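Local atomic coordinates of intramolecular trans-sialidase (Macrobdella decora, PDB entry 3SLI), a protein that cleaves terminal sialic acid from glycoconjugates by intramolecular trans-sialidation, releasing 2,7-anhydro-Neu5Ac. Residues Leu386-Tyr391 with Ile413-Ser418; Leu217-Thr222 with Glu638-Gln643; Ala98-Leu103 with Leu126-Glu131; Asp301-Arg306 with Gly464-Thr469. All blocks are in the same frame, centred on the assembly; numbering follows the deposited sequence.

Contact 3 belongs to the lectin-like N-terminal domain, whereas contacts 2 and 4 lie in the sialidase beta-propeller and contact 1 in a separate antiparallel sheet whose strands fall, in sequence, between propeller strands 307-314 and 427-433. Contacts 2 and 4 are neighbours, their centres about 14 Å apart, and they meet directly: S221 OG of contact 2 lies 2.9 Å from K305 NZ of contact 4, a probable hydrogen bond. Contact 1 is remote, its centre about 41 Å from the centres of both contact 2 and contact 3. In sequence, contact 2 spans contact 4, which in turn spans contact 1. As in other sialidases, the active site, here holding 2,7-anhydro-Neu5Ac, is expected at the propeller's centre.

Contact 1 (Leu386-Tyr391 with Ile413-Ser418); sequences LTCKQY and IFYKNS
Y391 and N417 meet at the edge of the tyrosine ring, where the phenol OH of Y391 donates to OD1 of N417 over 3.0 Å. The donor lies in the plane of the amide carbonyl, on a lone pair, with a C=O...donor angle of 135°. The same oxygen is used twice, because a water donates to N417 OD1 (2.9 Å) and to the backbone O of K389 (2.8 Å), tying strand to turn. Asparagine suits the place, its short side chain ending in an oxygen that can take both donors.

K416 crosses Y391 at about a right angle. Its CE comes within 3.5 Å of Y391 CZ, and NZ makes an off-centre cation-pi contact, 4.2 Å from the ring centroid and 34° off the normal, and a weak hydrogen bond to Y269 OH. A chi1 of 79° sets K416 CG between its own N and carbonyl carbon; the chain then runs straight to the tyrosine. Further back along the strand, C388 SG touches the edge of the Y415 ring, a light apolar contact.

The type I turn Y415-S418, closed by S418 N to Y415 O at 3.2 Å, puts K416 and N417 at its central positions, where both reach Y391. Y269 lies with its ring nearly parallel to that of Y391, and Y415 OH bonds to D267 N. Strand 384-396 pairs antiparallel with strands 379-381, 399-405 and 407-410, while the loop that holds the turn links strand 407-410 to strand 420-422.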
# COMPACT_ATOMS: atom_id res chain seq x y z
N LEU A 386 35.10 0.66 3.76
CA LEU A 386 35.07 0.34 2.33
C LEU A 386 33.88 1.04 1.68
O LEU A 386 32.84 1.24 2.31
CB LEU A 386 34.95 -1.18 2.13
CG LEU A 386 36.23 -1.98 1.86
CD1 LEU A 386 37.29 -1.63 2.88
CD2 LEU A 386 35.92 -3.47 1.88
N THR A 387 34.03 1.42 0.41
CA THR A 387 32.96 2.09 -0.31
C THR A 387 32.80 1.53 -1.71
O THR A 387 33.65 0.79 -2.21
CB THR A 387 33.22 3.62 -0.45
OG1 THR A 387 34.44 3.84 -1.18
CG2 THR A 387 33.31 4.31 0.90
N CYS A 388 31.69 1.89 -2.34
CA CYS A 388 31.38 1.50 -3.70
C CYS A 388 30.46 2.58 -4.23
O CYS A 388 29.91 3.38 -3.47
CB CYS A 388 30.72 0.11 -3.75
SG CYS A 388 29.36 -0.17 -2.59
N LYS A 389 30.33 2.64 -5.55
CA LYS A 389 29.49 3.65 -6.19
C LYS A 389 28.00 3.32 -6.08
O LYS A 389 27.60 2.15 -6.21
CB LYS A 389 29.87 3.79 -7.67
CG LYS A 389 31.30 4.26 -7.90
CD LYS A 389 31.52 5.64 -7.32
CE LYS A 389 32.93 6.14 -7.59
NZ LYS A 389 33.19 7.44 -6.90
N GLN A 390 27.20 4.35 -5.82
CA GLN A 390 25.76 4.22 -5.71
C GLN A 390 25.18 4.17 -7.12
O GLN A 390 25.69 4.83 -8.04
CB GLN A 390 25.20 5.42 -4.96
CG GLN A 390 23.68 5.46 -4.86
CD GLN A 390 23.21 6.62 -4.01
OE1 GLN A 390 23.22 7.76 -4.45
NE2 GLN A 390 22.80 6.33 -2.78
N TYR A 391 24.13 3.38 -7.29
CA TYR A 391 23.47 3.24 -8.58
C TYR A 391 22.29 4.17 -8.74
O TYR A 391 21.65 4.57 -7.75
CB TYR A 391 22.97 1.81 -8.78
CG TYR A 391 24.00 0.84 -9.31
CD1 TYR A 391 25.01 0.35 -8.49
CD2 TYR A 391 23.94 0.39 -10.63
CE1 TYR A 391 25.95 -0.55 -8.98
CE2 TYR A 391 24.88 -0.51 -11.12
CZ TYR A 391 25.88 -0.97 -10.29
OH TYR A 391 26.81 -1.86 -10.77
N ILE A 413 27.33 -5.62 3.26
CA ILE A 413 27.29 -7.04 2.89
C ILE A 413 26.08 -7.49 2.05
O ILE A 413 26.10 -8.57 1.47
CB ILE A 413 27.41 -7.98 4.12
CG1 ILE A 413 26.24 -7.76 5.09
CG2 ILE A 413 28.75 -7.78 4.82
CD1 ILE A 413 26.12 -8.83 6.17
N PHE A 414 25.04 -6.66 2.00
CA PHE A 414 23.85 -7.00 1.23
C PHE A 414 23.82 -6.33 -0.15
O PHE A 414 22.84 -6.49 -0.90
CB PHE A 414 22.59 -6.64 2.02
CG PHE A 414 22.48 -7.36 3.33
CD1 PHE A 414 22.18 -8.72 3.37
CD2 PHE A 414 22.68 -6.69 4.53
CE1 PHE A 414 22.09 -9.40 4.58
CE2 PHE A 414 22.59 -7.37 5.76
CZ PHE A 414 22.29 -8.73 5.78
N TYR A 415 24.89 -5.63 -0.50
CA TYR A 415 25.00 -4.93 -1.79
C TYR A 415 25.60 -5.83 -2.87
O TYR A 415 26.52 -6.61 -2.59
CB TYR A 415 25.85 -3.67 -1.63
CG TYR A 415 25.26 -2.60 -0.74
CD1 TYR A 415 23.99 -2.75 -0.15
CD2 TYR A 415 25.95 -1.41 -0.49
CE1 TYR A 415 23.44 -1.75 0.66
CE2 TYR A 415 25.41 -0.41 0.32
CZ TYR A 415 24.16 -0.58 0.88
OH TYR A 415 23.62 0.42 1.67
N LYS A 416 25.14 -5.68 -4.11
CA LYS A 416 25.64 -6.53 -5.19
C LYS A 416 27.12 -6.38 -5.53
O LYS A 416 27.74 -7.33 -5.99
CB LYS A 416 24.78 -6.40 -6.45
CG LYS A 416 25.04 -5.18 -7.30
CD LYS A 416 24.39 -5.31 -8.67
CE LYS A 416 24.42 -3.97 -9.40
NZ LYS A 416 23.69 -3.96 -10.69
N ASN A 417 27.69 -5.20 -5.30
CA ASN A 417 29.10 -5.00 -5.61
C ASN A 417 30.02 -5.09 -4.40
O ASN A 417 31.16 -4.63 -4.45
CB ASN A 417 29.34 -3.67 -6.35
CG ASN A 417 28.76 -3.67 -7.76
OD1 ASN A 417 28.40 -2.61 -8.28
ND2 ASN A 417 28.65 -4.84 -8.38
N SER A 418 29.52 -5.66 -3.31
CA SER A 418 30.33 -5.80 -2.11
C SER A 418 31.38 -6.89 -2.33
O SER A 418 31.17 -7.83 -3.10
CB SER A 418 29.45 -6.17 -0.91
OG SER A 418 30.22 -6.22 0.28
O HOH W 1 29.05 -0.06 -7.13

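Contact 2 (Leu217-Thr222 with Glu638-Gln643); sequences LLTLST and ELPDGQ
A side-chain-to-backbone hydrogen bond, flanked by a little apolar packing, joins T219 at the end of strand 211-219 to E638-P640, where strand 634-638 runs out into a turn. The two segments are 416 residues apart at their closest ends, and the contact brings the end of an early propeller strand against the turn that follows a late one.

T219 does most of the work. Its OG1 donates to E638 O over 2.7 Å, but the donor stands above the carbonyl plane, 47° out of it, so the bond does not follow a lone pair. Threonine suits the place by offering two different branches: chi1 of -61° sets OG1 beside the backbone N, while CG2, opposite the backbone N, packs on the proline. T219 CG2 lies 3.9 Å from P640 CD, the two side chains crossing obliquely. L639 starts out away from the strand, yet its CD2 comes back to 4.0 Å from T219 OG1.

The turn is held in shape on its own account. L639 N donates to Q643 O (2.8 Å), closing the loop, and D641 OD1 takes a weak bond from Q643 N (3.0 Å). Proline followed by aspartate and glycine fits such a tight reversal. Outside the segments, the E638 carboxylate bonds to S573 OG, and G642 O accepts from Y572 OH.

Strand 211-219 is an edge strand of a four-stranded antiparallel sheet and pairs with strand 225-232, through L218 and I226. The turn joins strands 634-638 and 644-649, with strand 665-670 against L639 and L217, consistent with packing between neighbouring propeller blades.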
# COMPACT_ATOMS: atom_id res chain seq x y z
N LEU A 217 0.03 0.85 11.85
CA LEU A 217 -0.45 1.95 12.68
C LEU A 217 -0.57 1.43 14.11
O LEU A 217 -1.14 0.36 14.34
CB LEU A 217 -1.83 2.43 12.18
CG LEU A 217 -2.48 3.67 12.82
CD1 LEU A 217 -1.74 4.94 12.39
CD2 LEU A 217 -3.93 3.75 12.39
N LEU A 218 -0.06 2.19 15.08
CA LEU A 218 -0.10 1.74 16.47
C LEU A 218 -0.14 2.88 17.49
O LEU A 218 0.66 3.81 17.42
CB LEU A 218 1.14 0.86 16.74
CG LEU A 218 1.29 0.25 18.13
CD1 LEU A 218 0.20 -0.79 18.36
CD2 LEU A 218 2.67 -0.38 18.27
N THR A 219 -1.08 2.81 18.42
CA THR A 219 -1.16 3.81 19.47
C THR A 219 -0.35 3.28 20.65
O THR A 219 -0.53 2.13 21.08
CB THR A 219 -2.62 4.06 19.90
OG1 THR A 219 -3.38 4.54 18.79
CG2 THR A 219 -2.68 5.08 21.02
N LEU A 220 0.60 4.08 21.12
CA LEU A 220 1.46 3.72 22.25
C LEU A 220 0.74 4.01 23.57
O LEU A 220 -0.18 4.83 23.60
CB LEU A 220 2.79 4.48 22.17
CG LEU A 220 3.61 4.31 20.88
CD1 LEU A 220 4.94 5.04 21.03
CD2 LEU A 220 3.85 2.83 20.60
N SER A 221 1.18 3.37 24.65
CA SER A 221 0.56 3.58 25.97
C SER A 221 0.70 5.03 26.44
O SER A 221 -0.03 5.46 27.32
CB SER A 221 1.17 2.63 27.01
OG SER A 221 2.57 2.76 27.07
N THR A 222 1.63 5.76 25.82
CA THR A 222 1.87 7.17 26.15
C THR A 222 0.85 8.10 25.46
O THR A 222 0.79 9.29 25.79
CB THR A 222 3.27 7.62 25.68
OG1 THR A 222 3.33 7.59 24.25
CG2 THR A 222 4.35 6.70 26.24
N GLU A 638 -6.62 1.75 17.96
CA GLU A 638 -7.55 2.47 18.82
C GLU A 638 -6.81 3.75 19.21
O GLU A 638 -5.71 3.69 19.77
CB GLU A 638 -7.89 1.65 20.06
CG GLU A 638 -8.76 2.42 21.04
CD GLU A 638 -9.10 1.63 22.29
OE1 GLU A 638 -8.77 0.43 22.36
OE2 GLU A 638 -9.70 2.22 23.21
N LEU A 639 -7.37 4.90 18.86
CA LEU A 639 -6.74 6.18 19.17
C LEU A 639 -7.01 6.57 20.63
O LEU A 639 -7.85 5.96 21.28
CB LEU A 639 -7.26 7.26 18.20
CG LEU A 639 -7.09 6.94 16.70
CD1 LEU A 639 -7.80 7.98 15.85
CD2 LEU A 639 -5.62 6.83 16.33
N PRO A 640 -6.24 7.53 21.18
CA PRO A 640 -6.42 7.97 22.57
C PRO A 640 -7.86 8.34 22.92
O PRO A 640 -8.29 8.11 24.05
CB PRO A 640 -5.46 9.14 22.68
CG PRO A 640 -4.31 8.67 21.84
CD PRO A 640 -5.03 8.14 20.60
N ASP A 641 -8.59 8.97 22.00
CA ASP A 641 -10.00 9.25 22.26
C ASP A 641 -10.68 7.90 22.02
O ASP A 641 -10.01 6.88 21.92
CB ASP A 641 -10.56 10.38 21.36
CG ASP A 641 -10.39 10.12 19.85
OD1 ASP A 641 -10.03 9.01 19.43
OD2 ASP A 641 -10.64 11.07 19.07
N GLY A 642 -11.99 7.84 21.91
CA GLY A 642 -12.55 6.51 21.68
C GLY A 642 -12.40 5.94 20.27
O GLY A 642 -12.56 4.74 20.06
N GLN A 643 -12.05 6.79 19.32
CA GLN A 643 -11.97 6.40 17.92
C GLN A 643 -11.03 5.30 17.45
O GLN A 643 -10.02 4.99 18.08
CB GLN A 643 -11.80 7.64 17.05
CG GLN A 643 -12.93 8.65 17.17
CD GLN A 643 -12.82 9.74 16.13
OE1 GLN A 643 -11.99 10.64 16.24
NE2 GLN A 643 -13.63 9.65 15.09

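Contact 3 (Ala98-Leu103 with Leu126-Glu131); sequences ASVRAL and LFANGE
A chi1 of -61° turns V100 CG1 to A128 CB, and one of -59° carries the N129 amide over toward S99; V100 CG1 and N129 CG each lie beside their own backbone N, opposite the carbonyl carbon. The methyl contact is modest, with V100 CG1 4.2 Å from A128 CB. Alanine is small enough to let the loop lie alongside the strand end.

The polar half runs through a water, since S99 O and N129 ND2 are themselves 4.2 Å apart. This water donates to S99 O (2.8 Å) and accepts from N129 ND2 (3.0 Å). The other end of the amide, OD1, is held by T194 OG1 and T112 N, which fixes its rotation.

R101 braces its own loop: NE (3.0 Å) and NH2 (2.9 Å) both grip L103 O from the edge of the guanidinium. Its NH1 forms a salt bridge to E668 on strand 665-670, tying the loop to the C-terminal part of the chain.

N129 and G130 occupy the centre of a type I' turn, whose left-handed backbone angles suit asparagine and glycine. The turn closes a two-residue beta hairpin of strands 123-128 and 131-137, with A128 and E131 bonded to each other both ways, in the antiparallel lectin-like N-terminal domain.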
# COMPACT_ATOMS: atom_id res chain seq x y z
N ALA A 98 -8.71 4.36 -9.35
CA ALA A 98 -8.81 4.79 -7.96
C ALA A 98 -8.46 6.27 -7.71
O ALA A 98 -7.63 6.58 -6.85
CB ALA A 98 -7.91 3.89 -7.11
N SER A 99 -9.10 7.16 -8.47
CA SER A 99 -8.87 8.60 -8.36
C SER A 99 -9.95 9.34 -7.58
O SER A 99 -9.69 10.41 -7.01
CB SER A 99 -8.77 9.22 -9.76
OG SER A 99 -7.66 8.71 -10.47
N VAL A 100 -11.17 8.80 -7.58
CA VAL A 100 -12.29 9.41 -6.89
C VAL A 100 -12.98 8.39 -5.99
O VAL A 100 -12.69 7.19 -6.08
CB VAL A 100 -13.32 10.00 -7.91
CG1 VAL A 100 -12.65 11.07 -8.76
CG2 VAL A 100 -13.88 8.91 -8.81
N ARG A 101 -13.88 8.84 -5.12
CA ARG A 101 -14.60 7.92 -4.25
C ARG A 101 -16.10 8.19 -4.39
O ARG A 101 -16.48 9.16 -5.03
CB ARG A 101 -14.14 8.03 -2.78
CG ARG A 101 -14.57 9.28 -2.02
CD ARG A 101 -14.02 9.25 -0.59
NE ARG A 101 -14.48 8.08 0.16
CZ ARG A 101 -13.81 7.49 1.15
NH1 ARG A 101 -12.62 7.94 1.52
NH2 ARG A 101 -14.34 6.46 1.80
N ALA A 102 -16.94 7.34 -3.81
CA ALA A 102 -18.38 7.54 -3.94
C ALA A 102 -19.07 7.78 -2.61
O ALA A 102 -19.94 8.65 -2.51
CB ALA A 102 -19.01 6.34 -4.63
N LEU A 103 -18.60 7.09 -1.59
CA LEU A 103 -19.20 7.19 -0.27
C LEU A 103 -18.14 7.34 0.81
O LEU A 103 -17.07 6.74 0.73
CB LEU A 103 -20.05 5.94 -0.02
CG LEU A 103 -20.94 5.87 1.21
CD1 LEU A 103 -22.29 5.30 0.82
CD2 LEU A 103 -20.26 5.03 2.30
N LEU A 126 -5.35 15.66 -16.30
CA LEU A 126 -6.53 15.36 -15.48
C LEU A 126 -6.22 15.62 -14.02
O LEU A 126 -5.14 15.24 -13.54
CB LEU A 126 -6.95 13.90 -15.65
CG LEU A 126 -7.99 13.49 -16.69
CD1 LEU A 126 -8.11 11.97 -16.69
CD2 LEU A 126 -9.34 14.12 -16.39
N PHE A 127 -7.18 16.19 -13.31
CA PHE A 127 -7.02 16.52 -11.90
C PHE A 127 -8.26 16.06 -11.15
O PHE A 127 -9.36 16.00 -11.72
CB PHE A 127 -6.93 18.05 -11.68
CG PHE A 127 -5.81 18.72 -12.42
CD1 PHE A 127 -5.93 19.02 -13.79
CD2 PHE A 127 -4.65 19.08 -11.76
CE1 PHE A 127 -4.89 19.65 -14.48
CE2 PHE A 127 -3.60 19.72 -12.44
CZ PHE A 127 -3.73 20.01 -13.81
N ALA A 128 -8.09 15.78 -9.87
CA ALA A 128 -9.22 15.39 -9.02
C ALA A 128 -8.83 15.59 -7.57
O ALA A 128 -7.70 15.30 -7.17
CB ALA A 128 -9.64 13.96 -9.26
N ASN A 129 -9.75 16.19 -6.82
CA ASN A 129 -9.59 16.43 -5.40
C ASN A 129 -8.24 16.97 -4.95
O ASN A 129 -7.65 16.51 -3.96
CB ASN A 129 -9.96 15.15 -4.62
CG ASN A 129 -11.39 14.70 -4.89
OD1 ASN A 129 -12.27 15.49 -5.25
ND2 ASN A 129 -11.63 13.40 -4.75
N GLY A 130 -7.74 17.95 -5.71
CA GLY A 130 -6.48 18.59 -5.39
C GLY A 130 -5.20 17.97 -5.89
O GLY A 130 -4.12 18.40 -5.48
N GLU A 131 -5.29 17.00 -6.79
CA GLU A 131 -4.08 16.37 -7.31
C GLU A 131 -4.07 16.21 -8.82
O GLU A 131 -5.13 16.05 -9.44
CB GLU A 131 -3.90 14.97 -6.69
CG GLU A 131 -3.94 14.91 -5.15
CD GLU A 131 -2.77 15.61 -4.47
OE1 GLU A 131 -1.71 15.81 -5.11
OE2 GLU A 131 -2.91 15.96 -3.28
O HOH W 2 -9.17 11.73 -4.62

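Contact 4 (Asp301-Arg306 with Gly464-Thr469); sequences DKLTKR and GKQIST
Q466 reaches across to D301 and K302, and its amide end makes all of the contact from strand 462-466. On the tight side it lies against the D301 carboxylate, with the two planes almost perpendicular (86°), and against the backbone N and CB of K302. CG is set anti to the backbone N (chi1 176°) and the chain stays extended beyond it, long enough to span from the strand to the turn.

D301 is held by its own loop. OD1 accepts from L303 N at 3.0 Å, met nearly along the C-O direction, and more weakly from T304 N at 3.3 Å; aspartate has the right length for folding back in this way. A backbone bond from D301 N to R306 O (2.9 Å) closes the loop.

The solvent side is looser. L303 brushes the amide end with CD2, and the K302 chain bends at its far end. K302 NZ and K465 NZ, like charges, remain 6.6 Å apart, and K465 NZ is taken up by N571. K305, at positive phi, curls back so that NZ donates to K302 O at 2.9 Å, on a lone pair.

An Asx turn at D301 begins the loop of the hairpin 292-300/307-314, and strand 462-466 runs parallel beside 292-300, within the beta-propeller.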
# COMPACT_ATOMS: atom_id res chain seq x y z
N ASP A 301 6.45 -2.65 23.92
CA ASP A 301 6.56 -3.44 25.14
C ASP A 301 6.06 -2.45 26.18
O ASP A 301 6.80 -1.54 26.58
CB ASP A 301 8.02 -3.80 25.42
CG ASP A 301 8.18 -4.66 26.67
OD1 ASP A 301 7.42 -4.46 27.65
OD2 ASP A 301 9.08 -5.52 26.68
N LYS A 302 4.81 -2.60 26.60
CA LYS A 302 4.22 -1.69 27.58
C LYS A 302 4.92 -1.64 28.93
O LYS A 302 4.79 -0.66 29.66
CB LYS A 302 2.73 -1.97 27.77
CG LYS A 302 1.91 -1.66 26.53
CD LYS A 302 0.44 -1.47 26.86
CE LYS A 302 -0.35 -1.16 25.61
NZ LYS A 302 -0.27 -2.32 24.67
N LEU A 303 5.66 -2.70 29.26
CA LEU A 303 6.38 -2.75 30.52
C LEU A 303 7.60 -1.82 30.50
O LEU A 303 7.86 -1.12 31.48
CB LEU A 303 6.78 -4.20 30.83
CG LEU A 303 5.74 -5.12 31.51
CD1 LEU A 303 4.31 -4.67 31.23
CD2 LEU A 303 5.94 -6.57 31.08
N THR A 304 8.31 -1.76 29.38
CA THR A 304 9.50 -0.92 29.25
C THR A 304 9.28 0.34 28.41
O THR A 304 10.14 1.22 28.35
CB THR A 304 10.65 -1.71 28.62
OG1 THR A 304 10.25 -2.19 27.33
CG2 THR A 304 11.03 -2.89 29.49
N LYS A 305 8.12 0.41 27.75
CA LYS A 305 7.73 1.51 26.87
C LYS A 305 8.56 1.54 25.58
O LYS A 305 8.37 2.43 24.74
CB LYS A 305 7.80 2.87 27.59
CG LYS A 305 6.93 2.96 28.85
CD LYS A 305 5.47 2.65 28.58
CE LYS A 305 4.67 2.54 29.88
NZ LYS A 305 3.37 1.82 29.69
N ARG A 306 9.42 0.54 25.41
CA ARG A 306 10.27 0.41 24.23
C ARG A 306 9.43 0.02 23.01
O ARG A 306 8.46 -0.73 23.14
CB ARG A 306 11.34 -0.66 24.48
CG ARG A 306 12.21 -1.02 23.29
CD ARG A 306 13.45 -1.80 23.73
NE ARG A 306 14.33 -0.99 24.57
CZ ARG A 306 15.51 -1.39 25.05
NH1 ARG A 306 15.97 -2.60 24.78
NH2 ARG A 306 16.26 -0.55 25.76
N GLY A 464 2.55 -6.32 16.09
CA GLY A 464 2.81 -7.52 16.87
C GLY A 464 1.87 -7.50 18.07
O GLY A 464 0.97 -6.65 18.16
N LYS A 465 2.12 -8.38 19.04
CA LYS A 465 1.25 -8.44 20.22
C LYS A 465 2.01 -8.83 21.50
O LYS A 465 2.94 -9.63 21.47
CB LYS A 465 0.11 -9.44 19.94
CG LYS A 465 -0.77 -9.81 21.13
CD LYS A 465 -1.60 -8.64 21.66
CE LYS A 465 -2.61 -8.15 20.65
NZ LYS A 465 -3.42 -7.02 21.23
N GLN A 466 1.66 -8.18 22.61
CA GLN A 466 2.25 -8.50 23.91
C GLN A 466 1.12 -9.03 24.79
O GLN A 466 0.07 -8.39 24.91
CB GLN A 466 2.90 -7.27 24.57
CG GLN A 466 3.44 -7.57 25.98
CD GLN A 466 4.25 -6.45 26.61
OE1 GLN A 466 5.38 -6.66 27.06
NE2 GLN A 466 3.66 -5.26 26.68
N ILE A 467 1.32 -10.21 25.37
CA ILE A 467 0.30 -10.83 26.23
C ILE A 467 0.21 -10.00 27.51
O ILE A 467 1.22 -9.73 28.17
CB ILE A 467 0.66 -12.30 26.59
CG1 ILE A 467 0.88 -13.11 25.30
CG2 ILE A 467 -0.46 -12.93 27.42
CD1 ILE A 467 1.20 -14.59 25.52
N SER A 468 -1.01 -9.59 27.86
CA SER A 468 -1.20 -8.75 29.03
C SER A 468 -1.55 -9.51 30.31
O SER A 468 -1.31 -9.01 31.41
CB SER A 468 -2.29 -7.72 28.76
OG SER A 468 -3.55 -8.34 28.66
N THR A 469 -2.08 -10.72 30.17
CA THR A 469 -2.46 -11.48 31.35
C THR A 469 -2.16 -12.99 31.26
O THR A 469 -1.89 -13.53 30.18
CB THR A 469 -3.95 -11.24 31.68
OG1 THR A 469 -4.29 -11.87 32.92
CG2 THR A 469 -4.85 -11.77 30.58